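Putative NADP oxidoreductase BF3122 (Bacteroides fragilis, PDB 3D1L) is a putative NADP-dependent oxidoreductase that probably binds the dinucleotide through an N-terminal Rossmann-type domain, its substrate and reaction not being established. Local coordinates at residues Val132-Ser144 with Ala156-Ser168. Residues are numbered along the deposited sequence; the frame is centred on the assembly and turned at random. Where two conformers were deposited one is given.
Sequences VDFKEIPFFIEAS and ASTLSNRVYDADS
Ser-160 works in two directions just ahead of the two parallel strands of a beta-alpha-beta unit: its OG donates to Ile-137 O (short, 2.5 Å, the exact length uncertain at this resolution) and accepts from Arg-162 N in an ST turn. OG reaches that carbonyl by standing anti to the backbone N (chi1 170°). Helix 146-157 joins strand 139-143 to 163-165, outermost on that side within this chain. Parallel pairing follows from the bonds: Phe-139 N donates to Arg-162 O and Phe-139 O receives Tyr-164 N at 2.8 Å, either side of bridge partner Val-163; Ile-141 repeats this round Asp-165. On the sheet face that carries Phe-139, Ala-156 CB sits over one face of its ring in a CH-pi contact, 3.8 Å from the centroid and 13° off the normal; Leu-159 CD1 reaches CE2, and Leu-25 of helix 20-31 packs there too. On the other face, the side chains of Phe-140 and Tyr-164 run side by side, their rings oblique with planes at 33°; Val-205 of the second subunit packs on Phe-140. Arg-171 bonds to both Glu-142 OE1 and Ser-168 OG, and OE1 accepts Ser-168 OG at 2.9 Å through its syn lone pair.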
loop_
_atom_site.group_PDB
_atom_site.type_symbol
_atom_site.label_atom_id
_atom_site.label_comp_id
_atom_site.label_asym_id
_atom_site.label_seq_id
_atom_site.Cartn_x
_atom_site.Cartn_y
_atom_site.Cartn_z
ATOM N N VAL B 132 5.050 -3.698 -14.938
ATOM C CA VAL B 132 5.882 -4.321 -13.899
ATOM C C VAL B 132 7.138 -4.917 -14.485
ATOM O O VAL B 132 7.119 -5.448 -15.589
ATOM C CB VAL B 132 5.154 -5.436 -13.079
ATOM C CG1 VAL B 132 4.065 -4.845 -12.263
ATOM C CG2 VAL B 132 4.605 -6.516 -13.976
ATOM N N ASP B 133 8.224 -4.832 -13.726
ATOM C CA ASP B 133 9.446 -5.494 -14.090
ATOM C C ASP B 133 9.299 -6.997 -13.839
ATOM O O ASP B 133 9.289 -7.466 -12.670
ATOM C CB ASP B 133 10.608 -4.916 -13.284
ATOM C CG ASP B 133 11.958 -5.167 -13.948
ATOM O OD1 ASP B 133 11.986 -5.684 -15.104
ATOM O OD2 ASP B 133 12.987 -4.823 -13.310
ATOM N N PHE B 134 9.157 -7.744 -14.935
ATOM C CA PHE B 134 9.220 -9.205 -14.895
ATOM C C PHE B 134 10.521 -9.812 -14.359
ATOM O O PHE B 134 10.499 -10.942 -13.856
ATOM C CB PHE B 134 8.869 -9.799 -16.253
ATOM C CG PHE B 134 7.441 -10.177 -16.364
ATOM C CD1 PHE B 134 6.464 -9.192 -16.558
ATOM C CD2 PHE B 134 7.058 -11.503 -16.217
ATOM C CE1 PHE B 134 5.136 -9.537 -16.638
ATOM C CE2 PHE B 134 5.721 -11.869 -16.285
ATOM C CZ PHE B 134 4.758 -10.888 -16.493
ATOM N N LYS B 135 11.633 -9.070 -14.430
ATOM C CA LYS B 135 12.923 -9.595 -13.961
ATOM C C LYS B 135 12.864 -10.156 -12.539
ATOM O O LYS B 135 13.485 -11.189 -12.251
ATOM C CB LYS B 135 14.069 -8.585 -14.104
ATOM C CG LYS B 135 14.458 -8.299 -15.572
ATOM C CD LYS B 135 15.206 -9.466 -16.233
ATOM C CE LYS B 135 15.275 -9.294 -17.762
ATOM N NZ LYS B 135 16.077 -10.365 -18.426
ATOM N N GLU B 136 12.100 -9.518 -11.662
ATOM C CA GLU B 136 12.035 -10.024 -10.293
ATOM C C GLU B 136 10.766 -10.796 -9.879
ATOM O O GLU B 136 10.561 -11.057 -8.692
ATOM C CB GLU B 136 12.420 -8.929 -9.301
ATOM C CG GLU B 136 13.943 -8.693 -9.296
ATOM C CD GLU B 136 14.748 -9.911 -8.809
ATOM O OE1 GLU B 136 14.615 -10.260 -7.618
ATOM O OE2 GLU B 136 15.524 -10.506 -9.595
ATOM N N ILE B 137 9.969 -11.199 -10.862
ATOM C CA ILE B 137 8.757 -11.976 -10.618
ATOM C C ILE B 137 9.043 -13.480 -10.432
ATOM O O ILE B 137 9.582 -14.140 -11.327
ATOM C CB ILE B 137 7.646 -11.717 -11.707
ATOM C CG1 ILE B 137 7.288 -10.214 -11.734
ATOM C CG2 ILE B 137 6.402 -12.533 -11.397
ATOM C CD1 ILE B 137 6.245 -9.800 -12.788
ATOM N N PRO B 138 8.705 -14.021 -9.251
ATOM C CA PRO B 138 8.766 -15.483 -9.107
ATOM C C PRO B 138 7.872 -16.185 -10.152
ATOM O O PRO B 138 6.657 -15.936 -10.209
ATOM C CB PRO B 138 8.229 -15.728 -7.693
ATOM C CG PRO B 138 8.341 -14.409 -6.984
ATOM C CD PRO B 138 8.256 -13.342 -8.019
ATOM N N PHE B 139 8.481 -17.033 -10.976
ATOM C CA PHE B 139 7.775 -17.735 -12.038
ATOM C C PHE B 139 7.840 -19.238 -11.720
ATOM O O PHE B 139 8.910 -19.817 -11.787
ATOM C CB PHE B 139 8.532 -17.493 -13.337
ATOM C CG PHE B 139 7.699 -17.064 -14.481
ATOM C CD1 PHE B 139 6.760 -17.910 -15.046
ATOM C CD2 PHE B 139 7.912 -15.822 -15.053
ATOM C CE1 PHE B 139 6.031 -17.501 -16.141
ATOM C CE2 PHE B 139 7.197 -15.409 -16.154
ATOM C CZ PHE B 139 6.262 -16.230 -16.704
ATOM N N PHE B 140 6.711 -19.867 -11.399
ATOM C CA PHE B 140 6.676 -21.297 -11.077
ATOM C C PHE B 140 6.195 -22.156 -12.223
ATOM O O PHE B 140 5.182 -21.829 -12.879
ATOM C CB PHE B 140 5.836 -21.532 -9.836
ATOM C CG PHE B 140 6.252 -20.664 -8.699
ATOM C CD1 PHE B 140 7.279 -21.065 -7.846
ATOM C CD2 PHE B 140 5.666 -19.413 -8.513
ATOM C CE1 PHE B 140 7.687 -20.261 -6.811
ATOM C CE2 PHE B 140 6.079 -18.606 -7.491
ATOM C CZ PHE B 140 7.088 -19.030 -6.634
ATOM N N ILE B 141 6.944 -23.241 -12.466
ATOM C CA ILE B 141 6.789 -24.078 -13.663
ATOM C C ILE B 141 6.559 -25.511 -13.252
ATOM O O ILE B 141 7.256 -26.048 -12.381
ATOM C CB ILE B 141 8.054 -24.043 -14.577
ATOM C CG1 ILE B 141 8.373 -22.625 -15.098
ATOM C CG2 ILE B 141 7.962 -25.083 -15.756
ATOM C CD1 ILE B 141 7.249 -21.831 -15.576
ATOM N N GLU B 142 5.559 -26.109 -13.881
ATOM C CA GLU B 142 5.295 -27.542 -13.807
ATOM C C GLU B 142 4.962 -27.953 -15.250
ATOM O O GLU B 142 4.412 -27.140 -16.004
ATOM C CB GLU B 142 4.097 -27.783 -12.878
ATOM C CG GLU B 142 4.150 -29.064 -12.063
ATOM C CD GLU B 142 2.854 -29.304 -11.310
ATOM O OE1 GLU B 142 1.996 -28.395 -11.317
ATOM O OE2 GLU B 142 2.686 -30.391 -10.707
ATOM N N ALA B 143 5.341 -29.168 -15.660
ATOM C CA ALA B 143 4.940 -29.697 -16.971
ATOM C C ALA B 143 4.842 -31.224 -16.984
ATOM O O ALA B 143 5.368 -31.893 -16.101
ATOM C CB ALA B 143 5.861 -29.201 -18.074
ATOM N N SER B 144 4.154 -31.748 -17.998
ATOM C CA SER B 144 3.929 -33.194 -18.201
ATOM C C SER B 144 5.185 -34.023 -18.471
ATOM O O SER B 144 5.143 -35.245 -18.381
ATOM C CB SER B 144 2.970 -33.407 -19.360
ATOM O OG SER B 144 3.464 -32.717 -20.497
ATOM N N ALA B 156 10.421 -18.775 -19.649
ATOM C CA ALA B 156 10.291 -17.945 -18.432
ATOM C C ALA B 156 11.604 -17.242 -18.024
ATOM O O ALA B 156 11.565 -16.103 -17.567
ATOM C CB ALA B 156 9.691 -18.734 -17.257
ATOM N N SER B 157 12.747 -17.901 -18.236
ATOM C CA SER B 157 14.076 -17.316 -17.932
ATOM C C SER B 157 14.473 -16.108 -18.787
ATOM O O SER B 157 15.328 -15.326 -18.375
ATOM C CB SER B 157 15.177 -18.377 -18.020
ATOM O OG SER B 157 14.950 -19.392 -17.050
ATOM N N THR B 158 13.875 -15.958 -19.973
ATOM C CA THR B 158 14.125 -14.771 -20.788
ATOM C C THR B 158 13.434 -13.569 -20.124
ATOM O O THR B 158 13.776 -12.424 -20.388
ATOM C CB THR B 158 13.673 -14.927 -22.269
ATOM O OG1 THR B 158 12.250 -15.002 -22.345
ATOM C CG2 THR B 158 14.244 -16.187 -22.904
ATOM N N LEU B 159 12.483 -13.840 -19.236
ATOM C CA LEU B 159 11.674 -12.767 -18.644
ATOM C C LEU B 159 12.060 -12.435 -17.206
ATOM O O LEU B 159 12.132 -11.259 -16.841
ATOM C CB LEU B 159 10.179 -13.103 -18.705
ATOM C CG LEU B 159 9.515 -13.522 -20.022
ATOM C CD1 LEU B 159 8.049 -13.877 -19.776
ATOM C CD2 LEU B 159 9.642 -12.471 -21.148
ATOM N N SER B 160 12.262 -13.485 -16.409
ATOM C CA SER B 160 12.479 -13.405 -14.985
ATOM C C SER B 160 13.812 -14.063 -14.579
ATOM O O SER B 160 14.211 -15.098 -15.140
ATOM C CB SER B 160 11.334 -14.125 -14.272
ATOM O OG SER B 160 11.600 -14.286 -12.877
ATOM N N ASN B 161 14.481 -13.472 -13.595
ATOM C CA ASN B 161 15.636 -14.114 -12.946
ATOM C C ASN B 161 15.251 -15.049 -11.804
ATOM O O ASN B 161 16.134 -15.566 -11.125
ATOM C CB ASN B 161 16.561 -13.053 -12.356
ATOM C CG ASN B 161 17.141 -12.137 -13.404
ATOM O OD1 ASN B 161 17.475 -12.567 -14.506
ATOM N ND2 ASN B 161 17.282 -10.857 -13.055
ATOM N N ARG B 162 13.944 -15.219 -11.576
ATOM C CA ARG B 162 13.445 -16.045 -10.474
ATOM C C ARG B 162 12.502 -17.130 -10.975
ATOM O O ARG B 162 11.303 -17.108 -10.710
ATOM C CB ARG B 162 12.766 -15.184 -9.396
ATOM C CG ARG B 162 13.722 -14.614 -8.341
ATOM C CD ARG B 162 12.942 -14.014 -7.160
ATOM N NE ARG B 162 13.748 -13.870 -5.946
ATOM C CZ ARG B 162 13.638 -14.633 -4.859
ATOM N NH1 ARG B 162 12.743 -15.614 -4.800
ATOM N NH2 ARG B 162 14.428 -14.410 -3.816
ATOM N N VAL B 163 13.057 -18.091 -11.683
ATOM C CA VAL B 163 12.273 -19.156 -12.329
ATOM C C VAL B 163 12.440 -20.443 -11.524
ATOM O O VAL B 163 13.562 -20.890 -11.310
ATOM C CB VAL B 163 12.748 -19.327 -13.811
ATOM C CG1 VAL B 163 12.080 -20.558 -14.549
ATOM C CG2 VAL B 163 12.483 -18.030 -14.553
ATOM N N TYR B 164 11.339 -21.014 -11.049
ATOM C CA TYR B 164 11.419 -22.144 -10.124
ATOM C C TYR B 164 10.548 -23.285 -10.593
ATOM O O TYR B 164 9.477 -23.053 -11.157
ATOM C CB TYR B 164 10.964 -21.741 -8.721
ATOM C CG TYR B 164 11.707 -20.561 -8.143
ATOM C CD1 TYR B 164 13.060 -20.644 -7.854
ATOM C CD2 TYR B 164 11.048 -19.351 -7.899
ATOM C CE1 TYR B 164 13.742 -19.568 -7.332
ATOM C CE2 TYR B 164 11.727 -18.258 -7.366
ATOM C CZ TYR B 164 13.069 -18.381 -7.087
ATOM O OH TYR B 164 13.751 -17.323 -6.550
ATOM N N ASP B 165 11.024 -24.512 -10.385
ATOM C CA ASP B 165 10.197 -25.699 -10.553
ATOM C C ASP B 165 9.393 -25.824 -9.279
ATOM O O ASP B 165 9.952 -25.832 -8.168
ATOM C CB ASP B 165 11.070 -26.949 -10.653
ATOM C CG ASP B 165 11.897 -26.997 -11.919
ATOM O OD1 ASP B 165 11.325 -27.292 -12.973
ATOM O OD2 ASP B 165 13.128 -26.764 -11.860
ATOM N N ALA B 166 8.080 -25.939 -9.416
ATOM C CA ALA B 166 7.254 -26.198 -8.227
ATOM C C ALA B 166 6.065 -27.090 -8.581
ATOM O O ALA B 166 5.540 -27.002 -9.704
ATOM C CB ALA B 166 6.801 -24.867 -7.581
ATOM N N ASP B 167 5.666 -27.969 -7.670
ATOM C CA ASP B 167 4.495 -28.852 -7.811
ATOM C C ASP B 167 3.185 -28.106 -7.589
ATOM O O ASP B 167 3.195 -26.977 -7.072
ATOM C CB ASP B 167 4.565 -29.962 -6.766
ATOM C CG ASP B 167 5.471 -31.088 -7.176
ATOM O OD1 ASP B 167 5.984 -31.056 -8.323
ATOM O OD2 ASP B 167 5.662 -32.012 -6.356
ATOM N N SER B 168 2.059 -28.749 -7.901
ATOM C CA SER B 168 0.764 -28.096 -7.742
ATOM C C SER B 168 0.498 -27.797 -6.264
ATOM O O SER B 168 -0.141 -26.791 -5.920
ATOM C CB SER B 168 -0.355 -28.934 -8.365
ATOM O OG SER B 168 -0.440 -28.705 -9.771
HETATM O O HOH W 1 16.045 -12.724 -16.947
HETATM O O HOH W 2 8.686 -28.394 -12.418
#